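Glucosamine kinase (Streptacidiphilus jiangxiensis, PDB 6HWJ) catalyses the magnesium- and ATP-dependent phosphorylation of D-glucosamine to D-glucosamine 6-phosphate, and phosphorylates glucose to a lesser extent. Local coordinates at residues A[6-17]-A[28-36]; A[39-47]-A[77-86]. All coordinates share one frame; numbering follows the deposited sequence.

Interaction 1: residues A[6-17]-A[28-36]; sequences SELVAAADPALV and AVPGPLRLD
Leu-33 shows how a branched side chain can hold a helix and the turn after it against one strand lead-in. Its CB meets Val-9 CG1 at 3.9 Å, the two side chains crossing at about a right angle. Farther out, CD1 reaches Leu-16 CB at 3.8 Å and Val-17 CG1, while CD2 lies 3.8 Å from Pro-14 CA. With CG anti to the carbonyl carbon (chi1 -55°) and the chain extended, both methyls are carried to the short 3-10 segment 14-17. Leu-35 repeats the theme nearer the start of the helix, placing CD2 3.7 Å from Ser-6 CA. Pro-14 CB packs on Val-29 CB at 3.9 Å, and its CG lies 3.7 Å from Gly-31 CA. At the far end, Val-17 CG2 lies 4.1 Å from Val-29 CG2.

No direct hydrogen bond joins the two segments; water does that work. One molecule donates to Ser-6 O and accepts from Leu-35 N. A second accepts from Leu-33 N at 2.8 Å and donates to Ala-10 O and Ala-12 O. In the next shell, Val-50 of strand 45-51 backs Val-9, Val-17, Leu-33 and Leu-35, and an Asx turn, Asp-13 OD1 accepting from Ala-15 N, lies at the bend into the 3-10 segment. The chemistry is thus divided: apolar carbons form the interior of the contact, and two waters bridge backbone N-H and C=O groups that make no direct bond across it.

Interaction 2: residues A[39-47]-A[77-86]; sequences LDLGEGHAV and DGTAEHLVAA
His-82 presses a whole imidazole between helix 79-86 and the hairpin of segment 39-47. Its CB starts 4.0 Å from Leu-41 CB, and chi1 of -79° sets CG anti to the carbonyl carbon, with the ring lying against His-45. The two imidazoles stack face to face, centroids 4.0 Å apart and planes at 22°, with His-45 CD2 over the centre of the His-82 ring. CG and CE1 both lie against that carbon, CE1 3.5 Å from His-45 CD2. Around the rim, CD2 looks toward Leu-41 O, near the ring plane. ND1 faces back to Gly-78 O, which His-82 N approaches from the opposite face of the carbonyl plane; the ND1 bond is unusually short, and its exact length is doubtful. At the tip, NE2 donates to Glu-43 OE2 at 2.8 Å with an N-H...O angle of 160°, on the anti side of the carboxylate.

His-45 is fixed in turn at its edge: ND1 shares a hydrogen bond with Thr-79 OG1 at 2.6 Å, and Ser-73 is a further partner of that hydroxyl. Farther along the helix, Leu-41 spreads its methyls, CD1 4.2 Å from Leu-83 CB and CD2 3.9 Å from Ala-86 CB. A water bridges Leu-41 O and His-82 O. The whole is a beta hairpin, with a type I' turn from Gly-42 to His-45 and a classic bulge at Leu-41 and Gly-42 facing His-45, laid across a helix whose other contacts, through Leu-83 and Val-84, reach the sheet containing strand 130-134.

From the N terminus, helix 5-11 and the 3-10 segment that follows run ahead of a loop without regular structure, and interaction 1 closes that loop as the chain enters strand 34-42. The same strand runs straight on into interaction 2, so the two contacts stand in series, neither nested nor crossed, with centres about 19 Å apart. Interaction 2 closes a longer excursion: after the hairpin the chain adds strands 57-65 and 69-72 to the antiparallel sheet before helix 79-88 returns to the turn. One sheet therefore receives the N-terminal helix at one end of strand 34-42 and, at the other, the helix leading toward the six-stranded sheet, which holds residues that probably bind ATP.

Interaction 1: residues A[6-17]-A[28-36]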
loop_
_atom_site.group_PDB
_atom_site.type_symbol
_atom_site.label_atom_id
_atom_site.label_comp_id
_atom_site.label_asym_id
_atom_site.label_seq_id
_atom_site.Cartn_x
_atom_site.Cartn_y
_atom_site.Cartn_z
ATOM N N SER A 6 -8.256 -31.839 -8.874
ATOM C CA SER A 6 -9.570 -31.593 -8.291
ATOM C C SER A 6 -9.913 -32.634 -7.234
ATOM O O SER A 6 -10.415 -32.295 -6.159
ATOM C CB SER A 6 -10.652 -31.590 -9.383
ATOM O OG SER A 6 -10.359 -30.616 -10.376
ATOM N N GLU A 7 -9.678 -33.911 -7.539
ATOM C CA GLU A 7 -9.984 -34.976 -6.591
ATOM C C GLU A 7 -9.074 -34.920 -5.375
ATOM O O GLU A 7 -9.503 -35.218 -4.257
ATOM C CB GLU A 7 -9.848 -36.344 -7.263
ATOM C CG GLU A 7 -10.788 -36.598 -8.420
ATOM C CD GLU A 7 -10.437 -37.887 -9.156
ATOM O OE1 GLU A 7 -11.201 -38.873 -9.046
ATOM O OE2 GLU A 7 -9.383 -37.921 -9.829
ATOM N N LEU A 8 -7.802 -34.571 -5.568
ATOM C CA LEU A 8 -6.906 -34.441 -4.427
ATOM C C LEU A 8 -7.366 -33.319 -3.503
ATOM O O LEU A 8 -7.342 -33.466 -2.278
ATOM C CB LEU A 8 -5.469 -34.190 -4.900
ATOM C CG LEU A 8 -4.709 -35.383 -5.488
ATOM C CD1 LEU A 8 -3.375 -34.899 -6.063
ATOM C CD2 LEU A 8 -4.470 -36.493 -4.461
ATOM N N VAL A 9 -7.776 -32.180 -4.067
ATOM C CA VAL A 9 -8.177 -31.058 -3.224
ATOM C C VAL A 9 -9.505 -31.363 -2.541
ATOM O O VAL A 9 -9.692 -31.073 -1.354
ATOM C CB VAL A 9 -8.238 -29.762 -4.052
ATOM C CG1 VAL A 9 -8.794 -28.619 -3.230
ATOM C CG2 VAL A 9 -6.841 -29.393 -4.564
ATOM N N ALA A 10 -10.447 -31.968 -3.274
ATOM C CA ALA A 10 -11.723 -32.327 -2.665
ATOM C C ALA A 10 -11.536 -33.313 -1.521
ATOM O O ALA A 10 -12.300 -33.286 -0.554
ATOM C CB ALA A 10 -12.662 -32.927 -3.720
ATOM N N ALA A 11 -10.518 -34.178 -1.599
ATOM C CA ALA A 11 -10.306 -35.183 -0.569
ATOM C C ALA A 11 -9.377 -34.699 0.529
ATOM O O ALA A 11 -9.159 -35.430 1.501
ATOM C CB ALA A 11 -9.737 -36.470 -1.183
ATOM N N ALA A 12 -8.805 -33.499 0.385
ATOM C CA ALA A 12 -7.815 -33.040 1.344
ATOM C C ALA A 12 -8.487 -32.418 2.563
ATOM O O ALA A 12 -9.625 -31.932 2.512
ATOM C CB ALA A 12 -6.869 -32.038 0.698
ATOM N N ASP A 13 -7.762 -32.429 3.668
ATOM C CA ASP A 13 -8.225 -31.756 4.871
ATOM C C ASP A 13 -8.448 -30.280 4.567
ATOM O O ASP A 13 -7.619 -29.652 3.886
ATOM C CB ASP A 13 -7.205 -31.939 6.000
ATOM C CG ASP A 13 -7.685 -31.400 7.318
ATOM O OD1 ASP A 13 -7.891 -30.190 7.436
ATOM O OD2 ASP A 13 -7.844 -32.196 8.260
ATOM N N PRO A 14 -9.562 -29.697 5.022
ATOM C CA PRO A 14 -9.833 -28.284 4.693
ATOM C C PRO A 14 -8.753 -27.325 5.162
ATOM O O PRO A 14 -8.663 -26.206 4.620
ATOM C CB PRO A 14 -11.166 -28.005 5.400
ATOM C CG PRO A 14 -11.824 -29.331 5.503
ATOM C CD PRO A 14 -10.712 -30.336 5.697
ATOM N N ALA A 15 -7.929 -27.714 6.142
ATOM C CA ALA A 15 -6.819 -26.860 6.569
ATOM C C ALA A 15 -5.786 -26.643 5.472
ATOM O O ALA A 15 -4.875 -25.823 5.649
ATOM C CB ALA A 15 -6.131 -27.483 7.799
ATOM N N LEU A 16 -5.906 -27.361 4.347
ATOM C CA LEU A 16 -5.020 -27.155 3.214
ATOM C C LEU A 16 -4.883 -25.679 2.859
ATOM O O LEU A 16 -3.795 -25.223 2.497
ATOM C CB LEU A 16 -5.556 -27.938 2.017
ATOM C CG LEU A 16 -4.771 -27.891 0.705
ATOM C CD1 LEU A 16 -3.462 -28.659 0.836
ATOM C CD2 LEU A 16 -5.622 -28.461 -0.414
ATOM N N VAL A 17 -5.976 -24.908 2.953
ATOM C CA VAL A 17 -5.936 -23.531 2.464
ATOM C C VAL A 17 -5.222 -22.572 3.410
ATOM O O VAL A 17 -5.030 -21.399 3.051
ATOM C CB VAL A 17 -7.355 -22.971 2.199
ATOM C CG1 VAL A 17 -8.148 -23.876 1.248
ATOM C CG2 VAL A 17 -8.105 -22.793 3.501
ATOM N N ALA A 28 -12.541 -24.998 12.558
ATOM C CA ALA A 28 -11.819 -25.441 11.374
ATOM C C ALA A 28 -12.462 -24.880 10.109
ATOM O O ALA A 28 -13.656 -24.559 10.072
ATOM C CB ALA A 28 -11.788 -26.969 11.302
ATOM N N VAL A 29 -11.651 -24.760 9.064
ATOM C CA VAL A 29 -12.174 -24.403 7.745
ATOM C C VAL A 29 -13.217 -25.433 7.336
ATOM O O VAL A 29 -12.931 -26.651 7.371
ATOM C CB VAL A 29 -11.029 -24.343 6.713
ATOM C CG1 VAL A 29 -11.589 -24.098 5.317
ATOM C CG2 VAL A 29 -10.024 -23.269 7.098
ATOM N N PRO A 30 -14.428 -25.025 6.946
ATOM C CA PRO A 30 -15.462 -26.014 6.634
ATOM C C PRO A 30 -15.211 -26.661 5.283
ATOM O O PRO A 30 -14.868 -25.998 4.296
ATOM C CB PRO A 30 -16.758 -25.192 6.636
ATOM C CG PRO A 30 -16.322 -23.816 6.255
ATOM C CD PRO A 30 -14.904 -23.638 6.774
ATOM N N GLY A 31 -15.369 -27.977 5.256
ATOM C CA GLY A 31 -15.176 -28.749 4.054
ATOM C C GLY A 31 -16.492 -29.256 3.512
ATOM O O GLY A 31 -17.559 -29.044 4.105
ATOM N N PRO A 32 -16.444 -29.957 2.375
ATOM C CA PRO A 32 -15.197 -30.263 1.661
ATOM C C PRO A 32 -14.731 -29.091 0.819
ATOM O O PRO A 32 -15.535 -28.205 0.521
ATOM C CB PRO A 32 -15.585 -31.451 0.783
ATOM C CG PRO A 32 -17.030 -31.188 0.452
ATOM C CD PRO A 32 -17.627 -30.491 1.670
ATOM N N LEU A 33 -13.444 -29.081 0.463
ATOM C CA LEU A 33 -12.899 -28.082 -0.427
ATOM C C LEU A 33 -13.273 -28.391 -1.877
ATOM O O LEU A 33 -13.542 -29.530 -2.243
ATOM C CB LEU A 33 -11.375 -28.031 -0.310
ATOM C CG LEU A 33 -10.742 -27.810 1.064
ATOM C CD1 LEU A 33 -9.208 -27.753 0.916
ATOM C CD2 LEU A 33 -11.253 -26.520 1.700
ATOM N N ARG A 34 -13.271 -27.352 -2.701
ATOM C CA ARG A 34 -13.502 -27.498 -4.133
ATOM C C ARG A 34 -12.463 -26.686 -4.891
ATOM O O ARG A 34 -12.244 -25.507 -4.592
ATOM C CB ARG A 34 -14.913 -27.037 -4.524
ATOM C CG ARG A 34 -15.297 -27.398 -5.955
ATOM C CD ARG A 34 -16.678 -26.869 -6.320
ATOM N NE ARG A 34 -16.690 -25.412 -6.415
ATOM C CZ ARG A 34 -17.780 -24.682 -6.625
ATOM N NH1 ARG A 34 -17.689 -23.360 -6.700
ATOM N NH2 ARG A 34 -18.962 -25.270 -6.759
ATOM N N LEU A 35 -11.841 -27.305 -5.879
ATOM C CA LEU A 35 -10.843 -26.644 -6.702
ATOM C C LEU A 35 -11.546 -25.913 -7.844
ATOM O O LEU A 35 -12.197 -26.541 -8.683
ATOM C CB LEU A 35 -9.839 -27.659 -7.230
ATOM C CG LEU A 35 -8.650 -27.137 -8.029
ATOM C CD1 LEU A 35 -7.831 -26.147 -7.190
ATOM C CD2 LEU A 35 -7.775 -28.309 -8.478
ATOM N N ASP A 36 -11.423 -24.587 -7.863
ATOM C CA ASP A 36 -12.046 -23.774 -8.904
ATOM C C ASP A 36 -11.134 -23.563 -10.105
ATOM O O ASP A 36 -11.622 -23.411 -11.235
ATOM C CB ASP A 36 -12.452 -22.410 -8.342
ATOM C CG ASP A 36 -13.747 -22.461 -7.546
ATOM O OD1 ASP A 36 -14.459 -23.489 -7.604
ATOM O OD2 ASP A 36 -14.052 -21.469 -6.860
HETATM O O HOH W 1 -12.180 -30.116 -6.202
HETATM O O HOH W 2 -12.121 -31.381 1.378
#

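Interaction 2: residues A[39-47]-A[77-86]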
loop_
_atom_site.group_PDB
_atom_site.type_symbol
_atom_site.label_atom_id
_atom_site.label_comp_id
_atom_site.label_asym_id
_atom_site.label_seq_id
_atom_site.Cartn_x
_atom_site.Cartn_y
_atom_site.Cartn_z
ATOM N N LEU A 39 -3.317 -23.811 -11.863
ATOM C CA LEU A 39 -2.186 -23.556 -12.725
ATOM C C LEU A 39 -1.107 -24.593 -12.422
ATOM O O LEU A 39 -0.523 -24.588 -11.337
ATOM C CB LEU A 39 -1.643 -22.150 -12.519
ATOM C CG LEU A 39 -0.359 -21.846 -13.327
ATOM C CD1 LEU A 39 -0.663 -21.838 -14.816
ATOM C CD2 LEU A 39 0.226 -20.524 -12.887
ATOM N N ASP A 40 -0.854 -25.484 -13.375
ATOM C CA ASP A 40 0.126 -26.552 -13.198
ATOM C C ASP A 40 1.520 -25.986 -13.440
ATOM O O ASP A 40 1.799 -25.448 -14.520
ATOM C CB ASP A 40 -0.186 -27.693 -14.154
ATOM C CG ASP A 40 0.644 -28.946 -13.872
ATOM O OD1 ASP A 40 1.785 -28.832 -13.376
ATOM O OD2 ASP A 40 0.126 -30.055 -14.155
ATOM N N LEU A 41 2.392 -26.083 -12.432
ATOM C CA LEU A 41 3.747 -25.563 -12.552
ATOM C C LEU A 41 4.771 -26.655 -12.836
ATOM O O LEU A 41 5.962 -26.354 -12.899
ATOM C CB LEU A 41 4.150 -24.808 -11.280
ATOM C CG LEU A 41 3.334 -23.560 -10.942
ATOM C CD1 LEU A 41 3.695 -23.048 -9.551
ATOM C CD2 LEU A 41 3.536 -22.479 -11.971
ATOM N N GLY A 42 4.343 -27.895 -12.988
ATOM C CA GLY A 42 5.238 -29.004 -13.291
ATOM C C GLY A 42 5.805 -29.650 -12.057
ATOM O O GLY A 42 5.910 -29.040 -10.981
ATOM N N GLU A 43 6.174 -30.927 -12.212
ATOM C CA GLU A 43 6.934 -31.671 -11.199
ATOM C C GLU A 43 6.207 -31.722 -9.854
ATOM O O GLU A 43 6.835 -31.729 -8.788
ATOM C CB GLU A 43 8.340 -31.083 -11.015
ATOM C CG GLU A 43 9.140 -30.965 -12.314
ATOM C CD GLU A 43 10.614 -30.642 -12.069
ATOM O OE1 GLU A 43 11.454 -31.520 -12.315
ATOM O OE2 GLU A 43 10.931 -29.536 -11.610
ATOM N N GLY A 44 4.884 -31.786 -9.895
ATOM C CA GLY A 44 4.075 -31.872 -8.697
ATOM C C GLY A 44 3.739 -30.559 -8.033
ATOM O O GLY A 44 3.201 -30.575 -6.914
ATOM N N HIS A 45 4.044 -29.431 -8.659
ATOM C CA HIS A 45 3.768 -28.119 -8.104
ATOM C C HIS A 45 2.613 -27.453 -8.832
ATOM O O HIS A 45 2.417 -27.652 -10.037
ATOM C CB HIS A 45 5.028 -27.210 -8.186
ATOM C CG HIS A 45 6.167 -27.714 -7.359
ATOM N ND1 HIS A 45 6.337 -27.378 -6.032
ATOM C CD2 HIS A 45 7.188 -28.548 -7.670
ATOM C CE1 HIS A 45 7.415 -27.979 -5.564
ATOM N NE2 HIS A 45 7.948 -28.696 -6.534
ATOM N N ALA A 46 1.843 -26.652 -8.094
ATOM C CA ALA A 46 0.722 -25.962 -8.709
ATOM C C ALA A 46 0.273 -24.783 -7.858
ATOM O O ALA A 46 0.653 -24.649 -6.691
ATOM C CB ALA A 46 -0.454 -26.914 -8.939
ATOM N N VAL A 47 -0.524 -23.914 -8.478
ATOM C CA VAL A 47 -1.236 -22.850 -7.787
ATOM C C VAL A 47 -2.719 -23.131 -7.940
ATOM O O VAL A 47 -3.227 -23.219 -9.066
ATOM C CB VAL A 47 -0.897 -21.468 -8.333
ATOM C CG1 VAL A 47 -1.565 -20.389 -7.444
ATOM C CG2 VAL A 47 0.618 -21.232 -8.388
ATOM N N ASP A 77 9.986 -26.298 -0.367
ATOM C CA ASP A 77 9.344 -27.318 -1.190
ATOM C C ASP A 77 9.620 -27.079 -2.663
ATOM O O ASP A 77 9.582 -28.031 -3.460
ATOM C CB ASP A 77 7.833 -27.344 -0.926
ATOM C CG ASP A 77 7.469 -28.062 0.364
ATOM O OD1 ASP A 77 8.258 -28.924 0.851
ATOM O OD2 ASP A 77 6.377 -27.792 0.891
ATOM N N GLY A 78 9.886 -25.825 -3.047
ATOM C CA GLY A 78 10.198 -25.478 -4.422
ATOM C C GLY A 78 9.037 -24.941 -5.252
ATOM O O GLY A 78 9.206 -24.746 -6.462
ATOM N N THR A 79 7.894 -24.673 -4.651
ATOM C CA THR A 79 6.753 -24.193 -5.430
ATOM C C THR A 79 6.927 -22.733 -5.843
ATOM O O THR A 79 6.571 -22.360 -6.966
ATOM C CB THR A 79 5.457 -24.375 -4.637
ATOM O OG1 THR A 79 5.289 -25.751 -4.278
ATOM C CG2 THR A 79 4.273 -23.934 -5.480
ATOM N N ALA A 80 7.462 -21.903 -4.948
ATOM C CA ALA A 80 7.789 -20.526 -5.300
ATOM C C ALA A 80 8.863 -20.501 -6.375
ATOM O O ALA A 80 8.798 -19.713 -7.317
ATOM C CB ALA A 80 8.259 -19.763 -4.060
ATOM N N GLU A 81 9.862 -21.369 -6.238
ATOM C CA GLU A 81 10.863 -21.579 -7.271
ATOM C C GLU A 81 10.229 -21.918 -8.602
ATOM O O GLU A 81 10.642 -21.390 -9.643
ATOM C CB GLU A 81 11.799 -22.707 -6.795
ATOM C CG GLU A 81 12.924 -23.047 -7.654
ATOM C CD GLU A 81 13.789 -24.127 -6.994
ATOM O OE1 GLU A 81 14.016 -25.171 -7.637
ATOM O OE2 GLU A 81 14.192 -23.920 -5.822
ATOM N N HIS A 82 9.230 -22.813 -8.599
ATOM C CA HIS A 82 8.602 -23.210 -9.855
ATOM C C HIS A 82 7.728 -22.098 -10.432
ATOM O O HIS A 82 7.577 -21.997 -11.656
ATOM C CB HIS A 82 7.784 -24.481 -9.653
ATOM C CG HIS A 82 8.621 -25.723 -9.634
ATOM N ND1 HIS A 82 9.524 -25.994 -8.622
ATOM C CD2 HIS A 82 8.753 -26.731 -10.533
ATOM C CE1 HIS A 82 10.154 -27.126 -8.886
ATOM N NE2 HIS A 82 9.711 -27.589 -10.043
ATOM N N LEU A 83 7.145 -21.259 -9.585
ATOM C CA LEU A 83 6.437 -20.095 -10.114
ATOM C C LEU A 83 7.413 -19.154 -10.819
ATOM O O LEU A 83 7.132 -18.665 -11.919
ATOM C CB LEU A 83 5.703 -19.370 -8.994
ATOM C CG LEU A 83 5.000 -18.070 -9.445
ATOM C CD1 LEU A 83 3.818 -18.386 -10.332
ATOM C CD2 LEU A 83 4.556 -17.252 -8.252
ATOM N N VAL A 84 8.562 -18.905 -10.207
ATOM C CA VAL A 84 9.560 -18.044 -10.833
ATOM C C VAL A 84 10.030 -18.645 -12.154
ATOM O O VAL A 84 10.178 -17.937 -13.151
ATOM C CB VAL A 84 10.727 -17.808 -9.871
ATOM C CG1 VAL A 84 11.836 -17.035 -10.562
ATOM C CG2 VAL A 84 10.220 -17.048 -8.638
ATOM N N ALA A 85 10.216 -19.966 -12.198
ATOM C CA ALA A 85 10.654 -20.602 -13.438
ATOM C C ALA A 85 9.604 -20.451 -14.530
ATOM O O ALA A 85 9.944 -20.205 -15.692
ATOM C CB ALA A 85 10.977 -22.085 -13.187
ATOM N N ALA A 86 8.318 -20.574 -14.175
ATOM C CA ALA A 86 7.268 -20.390 -15.165
ATOM C C ALA A 86 7.253 -18.968 -15.714
ATOM O O ALA A 86 6.806 -18.747 -16.843
ATOM C CB ALA A 86 5.897 -20.718 -14.570
HETATM O O HOH W 3 7.426 -24.136 -13.517
#